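PDB 2ZZJ: glucuronan lyase A from Trichoderma reesei, which probably cleaves beta-1,4-linked glucuronan from within the chain, as an endo-acting polysaccharide lyase with a bound calcium ion. Local coordinates for residues G65-L76 with G149-W160. Sequence-based numbering, arbitrary orientation.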
loop_
_atom_site.group_PDB
_atom_site.type_symbol
_atom_site.label_atom_id
_atom_site.label_comp_id
_atom_site.label_asym_id
_atom_site.label_seq_id
_atom_site.Cartn_x
_atom_site.Cartn_y
_atom_site.Cartn_z
ATOM N N GLY A 65 -16.381 7.461 6.790
ATOM C CA GLY A 65 -17.829 7.371 6.581
ATOM C C GLY A 65 -18.283 6.654 5.326
ATOM O O GLY A 65 -19.454 6.767 4.930
ATOM N N GLU A 66 -17.371 5.912 4.693
ATOM C CA GLU A 66 -17.735 5.075 3.546
ATOM C C GLU A 66 -17.087 3.708 3.629
ATOM O O GLU A 66 -16.083 3.532 4.324
ATOM C CB GLU A 66 -17.338 5.753 2.255
ATOM C CG GLU A 66 -15.868 5.980 2.124
ATOM C CD GLU A 66 -15.512 6.759 0.896
ATOM O OE1 GLU A 66 -16.436 7.229 0.202
ATOM O OE2 GLU A 66 -14.312 6.914 0.602
ATOM N N GLU A 67 -17.693 2.739 2.944
ATOM C CA GLU A 67 -17.094 1.426 2.752
ATOM C C GLU A 67 -16.566 1.452 1.337
ATOM O O GLU A 67 -17.216 2.032 0.439
ATOM C CB GLU A 67 -18.142 0.307 2.878
ATOM C CG GLU A 67 -17.524 -1.105 2.653
ATOM C CD GLU A 67 -18.531 -2.197 2.214
ATOM O OE1 GLU A 67 -18.352 -3.366 2.631
ATOM O OE2 GLU A 67 -19.483 -1.909 1.460
ATOM N N GLN A 68 -15.377 0.872 1.135
ATOM C CA GLN A 68 -14.830 0.711 -0.222
ATOM C C GLN A 68 -14.133 -0.647 -0.332
ATOM O O GLN A 68 -13.672 -1.180 0.675
ATOM C CB GLN A 68 -13.824 1.812 -0.507
ATOM C CG GLN A 68 -14.404 3.261 -0.599
ATOM C CD GLN A 68 -15.112 3.526 -1.925
ATOM O OE1 GLN A 68 -14.495 3.927 -2.915
ATOM N NE2 GLN A 68 -16.413 3.325 -1.936
ATOM N N PHE A 69 -14.043 -1.174 -1.559
ATOM C CA PHE A 69 -13.183 -2.324 -1.859
ATOM C C PHE A 69 -11.987 -1.801 -2.668
ATOM O O PHE A 69 -12.123 -0.867 -3.485
ATOM C CB PHE A 69 -13.922 -3.357 -2.717
ATOM C CG PHE A 69 -14.963 -4.181 -1.958
ATOM C CD1 PHE A 69 -14.688 -5.486 -1.560
ATOM C CD2 PHE A 69 -16.216 -3.644 -1.661
ATOM C CE1 PHE A 69 -15.652 -6.250 -0.908
ATOM C CE2 PHE A 69 -17.187 -4.412 -1.000
ATOM C CZ PHE A 69 -16.897 -5.697 -0.621
ATOM N N TYR A 70 -10.827 -2.423 -2.456
ATOM C CA TYR A 70 -9.601 -2.124 -3.210
ATOM C C TYR A 70 -9.009 -3.461 -3.652
ATOM O O TYR A 70 -9.001 -4.414 -2.875
ATOM C CB TYR A 70 -8.576 -1.441 -2.289
ATOM C CG TYR A 70 -9.161 -0.202 -1.648
ATOM C CD1 TYR A 70 -9.034 1.061 -2.265
ATOM C CD2 TYR A 70 -9.910 -0.295 -0.475
ATOM C CE1 TYR A 70 -9.630 2.212 -1.677
ATOM C CE2 TYR A 70 -10.503 0.847 0.094
ATOM C CZ TYR A 70 -10.331 2.074 -0.508
ATOM O OH TYR A 70 -10.909 3.184 0.052
ATOM N N GLY A 71 -8.489 -3.526 -4.870
ATOM C CA GLY A 71 -7.870 -4.758 -5.367
ATOM C C GLY A 71 -6.607 -4.374 -6.135
ATOM O O GLY A 71 -6.566 -3.321 -6.805
ATOM N N PHE A 72 -5.582 -5.206 -6.062
ATOM C CA PHE A 72 -4.417 -5.055 -6.962
ATOM C C PHE A 72 -3.678 -6.353 -7.060
ATOM O O PHE A 72 -3.807 -7.231 -6.166
ATOM C CB PHE A 72 -3.471 -3.945 -6.545
ATOM C CG PHE A 72 -2.869 -4.128 -5.166
ATOM C CD1 PHE A 72 -1.575 -4.615 -5.031
ATOM C CD2 PHE A 72 -3.606 -3.801 -4.021
ATOM C CE1 PHE A 72 -0.990 -4.782 -3.739
ATOM C CE2 PHE A 72 -3.050 -3.966 -2.740
ATOM C CZ PHE A 72 -1.749 -4.459 -2.602
ATOM N N ALA A 73 -2.942 -6.501 -8.162
ATOM C CA ALA A 73 -2.033 -7.629 -8.241
ATOM C C ALA A 73 -0.611 -7.119 -8.062
ATOM O O ALA A 73 -0.285 -6.018 -8.511
ATOM C CB ALA A 73 -2.178 -8.340 -9.585
ATOM N N PHE A 74 0.238 -7.904 -7.423
ATOM C CA PHE A 74 1.671 -7.554 -7.302
ATOM C C PHE A 74 2.547 -8.797 -7.383
ATOM O O PHE A 74 2.070 -9.910 -7.177
ATOM C CB PHE A 74 1.968 -6.763 -6.015
ATOM C CG PHE A 74 2.077 -7.632 -4.784
ATOM C CD1 PHE A 74 3.317 -8.094 -4.351
ATOM C CD2 PHE A 74 0.911 -8.042 -4.104
ATOM C CE1 PHE A 74 3.426 -8.937 -3.203
ATOM C CE2 PHE A 74 0.999 -8.902 -2.951
ATOM C CZ PHE A 74 2.257 -9.333 -2.525
ATOM N N ARG A 75 3.827 -8.577 -7.672
ATOM C CA ARG A 75 4.766 -9.650 -7.895
ATOM C C ARG A 75 6.135 -9.181 -7.435
ATOM O O ARG A 75 6.607 -8.121 -7.851
ATOM C CB ARG A 75 4.811 -9.967 -9.387
ATOM C CG ARG A 75 5.782 -11.099 -9.744
ATOM C CD ARG A 75 5.909 -11.154 -11.249
ATOM N NE ARG A 75 6.722 -12.283 -11.701
ATOM C CZ ARG A 75 8.043 -12.241 -11.830
ATOM N NH1 ARG A 75 8.704 -11.151 -11.519
ATOM N NH2 ARG A 75 8.707 -13.304 -12.284
ATOM N N LEU A 76 6.770 -9.963 -6.559
ATOM C CA LEU A 76 8.161 -9.693 -6.227
ATOM C C LEU A 76 9.050 -10.334 -7.279
ATOM O O LEU A 76 8.688 -11.364 -7.865
ATOM C CB LEU A 76 8.526 -10.303 -4.890
ATOM C CG LEU A 76 7.620 -9.975 -3.695
ATOM C CD1 LEU A 76 8.066 -10.710 -2.421
ATOM C CD2 LEU A 76 7.580 -8.462 -3.459
ATOM N N GLY A 149 8.510 -14.186 -7.293
ATOM C CA GLY A 149 8.409 -14.548 -8.703
ATOM C C GLY A 149 7.050 -15.025 -9.178
ATOM O O GLY A 149 6.944 -15.553 -10.300
ATOM N N ALA A 150 6.011 -14.763 -8.377
ATOM C CA ALA A 150 4.643 -15.138 -8.696
ATOM C C ALA A 150 3.683 -13.961 -8.480
ATOM O O ALA A 150 3.794 -13.265 -7.469
ATOM C CB ALA A 150 4.216 -16.312 -7.795
ATOM N N TRP A 151 2.708 -13.800 -9.374
ATOM C CA TRP A 151 1.661 -12.766 -9.182
ATOM C C TRP A 151 0.752 -13.135 -8.025
ATOM O O TRP A 151 0.156 -14.247 -7.999
ATOM C CB TRP A 151 0.820 -12.585 -10.440
ATOM C CG TRP A 151 1.544 -11.819 -11.501
ATOM C CD1 TRP A 151 2.203 -12.319 -12.602
ATOM C CD2 TRP A 151 1.705 -10.413 -11.533
ATOM N NE1 TRP A 151 2.744 -11.286 -13.326
ATOM C CE2 TRP A 151 2.448 -10.100 -12.692
ATOM C CE3 TRP A 151 1.297 -9.370 -10.678
ATOM C CZ2 TRP A 151 2.788 -8.786 -13.025
ATOM C CZ3 TRP A 151 1.623 -8.076 -11.010
ATOM C CH2 TRP A 151 2.369 -7.791 -12.179
ATOM N N HIS A 152 0.622 -12.220 -7.078
ATOM C CA HIS A 152 -0.328 -12.345 -5.972
ATOM C C HIS A 152 -1.427 -11.301 -6.095
ATOM O O HIS A 152 -1.216 -10.289 -6.713
ATOM C CB HIS A 152 0.398 -12.174 -4.646
ATOM C CG HIS A 152 1.451 -13.217 -4.435
ATOM N ND1 HIS A 152 1.147 -14.561 -4.301
ATOM C CD2 HIS A 152 2.798 -13.118 -4.344
ATOM C CE1 HIS A 152 2.271 -15.243 -4.145
ATOM N NE2 HIS A 152 3.288 -14.391 -4.139
ATOM N N ARG A 153 -2.595 -11.588 -5.528
ATOM C CA ARG A 153 -3.758 -10.778 -5.727
ATOM C C ARG A 153 -4.334 -10.453 -4.376
ATOM O O ARG A 153 -4.651 -11.363 -3.585
ATOM C CB ARG A 153 -4.815 -11.531 -6.582
ATOM C CG ARG A 153 -4.363 -11.846 -8.030
ATOM C CD ARG A 153 -3.580 -13.175 -8.151
ATOM N NE ARG A 153 -4.360 -14.348 -7.740
ATOM C CZ ARG A 153 -3.807 -15.501 -7.334
ATOM N NH1 ARG A 153 -2.472 -15.632 -7.272
ATOM N NH2 ARG A 153 -4.582 -16.518 -6.967
ATOM N N VAL A 154 -4.510 -9.153 -4.126
ATOM C CA VAL A 154 -4.896 -8.646 -2.811
ATOM C C VAL A 154 -6.223 -7.929 -2.986
ATOM O O VAL A 154 -6.387 -7.140 -3.942
ATOM C CB VAL A 154 -3.849 -7.635 -2.235
ATOM C CG1 VAL A 154 -4.355 -6.990 -0.930
ATOM C CG2 VAL A 154 -2.485 -8.310 -2.002
ATOM N N VAL A 155 -7.178 -8.255 -2.110
ATOM C CA VAL A 155 -8.441 -7.526 -2.059
ATOM C C VAL A 155 -8.650 -7.063 -0.617
ATOM O O VAL A 155 -8.452 -7.867 0.342
ATOM C CB VAL A 155 -9.645 -8.345 -2.552
ATOM C CG1 VAL A 155 -10.958 -7.514 -2.403
ATOM C CG2 VAL A 155 -9.466 -8.811 -4.020
ATOM N N LEU A 156 -8.994 -5.782 -0.466
ATOM C CA LEU A 156 -9.341 -5.222 0.835
ATOM C C LEU A 156 -10.804 -4.819 0.812
ATOM O O LEU A 156 -11.289 -4.235 -0.163
ATOM C CB LEU A 156 -8.503 -3.980 1.164
ATOM C CG LEU A 156 -7.002 -4.004 0.840
ATOM C CD1 LEU A 156 -6.384 -2.614 1.095
ATOM C CD2 LEU A 156 -6.336 -5.010 1.684
ATOM N N GLN A 157 -11.530 -5.142 1.871
ATOM C CA GLN A 157 -12.861 -4.537 2.044
ATOM C C GLN A 157 -12.811 -3.778 3.348
ATOM O O GLN A 157 -12.626 -4.393 4.385
ATOM C CB GLN A 157 -13.928 -5.614 2.102
ATOM C CG GLN A 157 -15.319 -5.043 2.404
ATOM C CD GLN A 157 -16.362 -6.111 2.615
ATOM O OE1 GLN A 157 -16.053 -7.300 2.658
ATOM N NE2 GLN A 157 -17.618 -5.682 2.769
ATOM N N ILE A 158 -12.926 -2.458 3.299
ATOM C CA ILE A 158 -12.729 -1.670 4.494
ATOM C C ILE A 158 -13.887 -0.704 4.652
ATOM O O ILE A 158 -14.161 0.072 3.733
ATOM C CB ILE A 158 -11.371 -0.900 4.503
ATOM C CG1 ILE A 158 -10.191 -1.881 4.351
ATOM C CG2 ILE A 158 -11.185 -0.132 5.842
ATOM C CD1 ILE A 158 -8.840 -1.237 4.189
ATOM N N LYS A 159 -14.526 -0.707 5.830
ATOM C CA LYS A 159 -15.437 0.397 6.164
ATOM C C LYS A 159 -14.643 1.375 7.021
ATOM O O LYS A 159 -14.203 1.025 8.127
ATOM C CB LYS A 159 -16.664 -0.112 6.907
ATOM C CG LYS A 159 -17.601 0.984 7.381
ATOM C CD LYS A 159 -18.733 0.354 8.206
ATOM C CE LYS A 159 -19.623 1.419 8.866
ATOM N NZ LYS A 159 -20.251 2.330 7.860
ATOM N N TRP A 160 -14.427 2.567 6.475
ATOM C CA TRP A 160 -13.593 3.600 7.090
ATOM C C TRP A 160 -14.441 4.344 8.136
ATOM O O TRP A 160 -15.353 5.082 7.776
ATOM C CB TRP A 160 -13.080 4.559 6.025
ATOM C CG TRP A 160 -12.221 3.863 4.955
ATOM C CD1 TRP A 160 -12.569 3.599 3.653
ATOM C CD2 TRP A 160 -10.889 3.343 5.131
ATOM N NE1 TRP A 160 -11.527 2.942 3.002
ATOM C CE2 TRP A 160 -10.486 2.781 3.882
ATOM C CE3 TRP A 160 -10.004 3.280 6.226
ATOM C CZ2 TRP A 160 -9.225 2.197 3.694
ATOM C CZ3 TRP A 160 -8.741 2.694 6.045
ATOM C CH2 TRP A 160 -8.367 2.155 4.795
HETATM O O HOH W 1 5.172 -14.499 -12.799
HETATM O O HOH W 2 7.588 -15.834 -13.104
HETATM O O HOH W 3 5.745 -12.503 -5.833
#
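Trp-160 and Tyr-70 meet rim to rim on one face of an antiparallel strand pair, with their planes at 72°. The indole NE1 donates to Tyr-70 OH at 3.0 Å, and the hydroxyl lies somewhat out of the indole plane. Tyr-70 OH also bonds to Gly-61 O. Ile-158 CG2 covers one face of the indole. A leucine in place of Trp-160 would probably leave Tyr-70 OH without its indole donor and open a gap beside the phenol rim. Farther along this face, Val-154 CB sits over the Phe-72 ring, 4.0 Å from its centroid. Val-154 CG2 reaches the edge of Phe-74.

On the other face, Gln-157 runs alongside Phe-69. Its CG is anti to the backbone N (chi1 175°), which lays the extended chain over the ring, with CG 3.7 Å from the centroid. Its NE2 points at Glu-67 OE1, but the 2.4 Å between Gln-157 NE2 and Glu-67 OE1 is too short to trust as a normal bond. Toward the C-terminal end of strand 66-76, the side chain of Arg-75 crosses that of Trp-151 at about a right angle. Arg-75 CB lies over the six-membered ring, 3.8 Å from its centroid. Two waters link the guanidinium to Gly-149 O.

This is strand pairing within one sheet of the beta-jelly roll. Strand 216-227, which carries the calcium ligand Asp-222, flanks 66-76, and strand 166-172 flanks 152-160. Helix 230-233 packs on Phe-69 and Val-155.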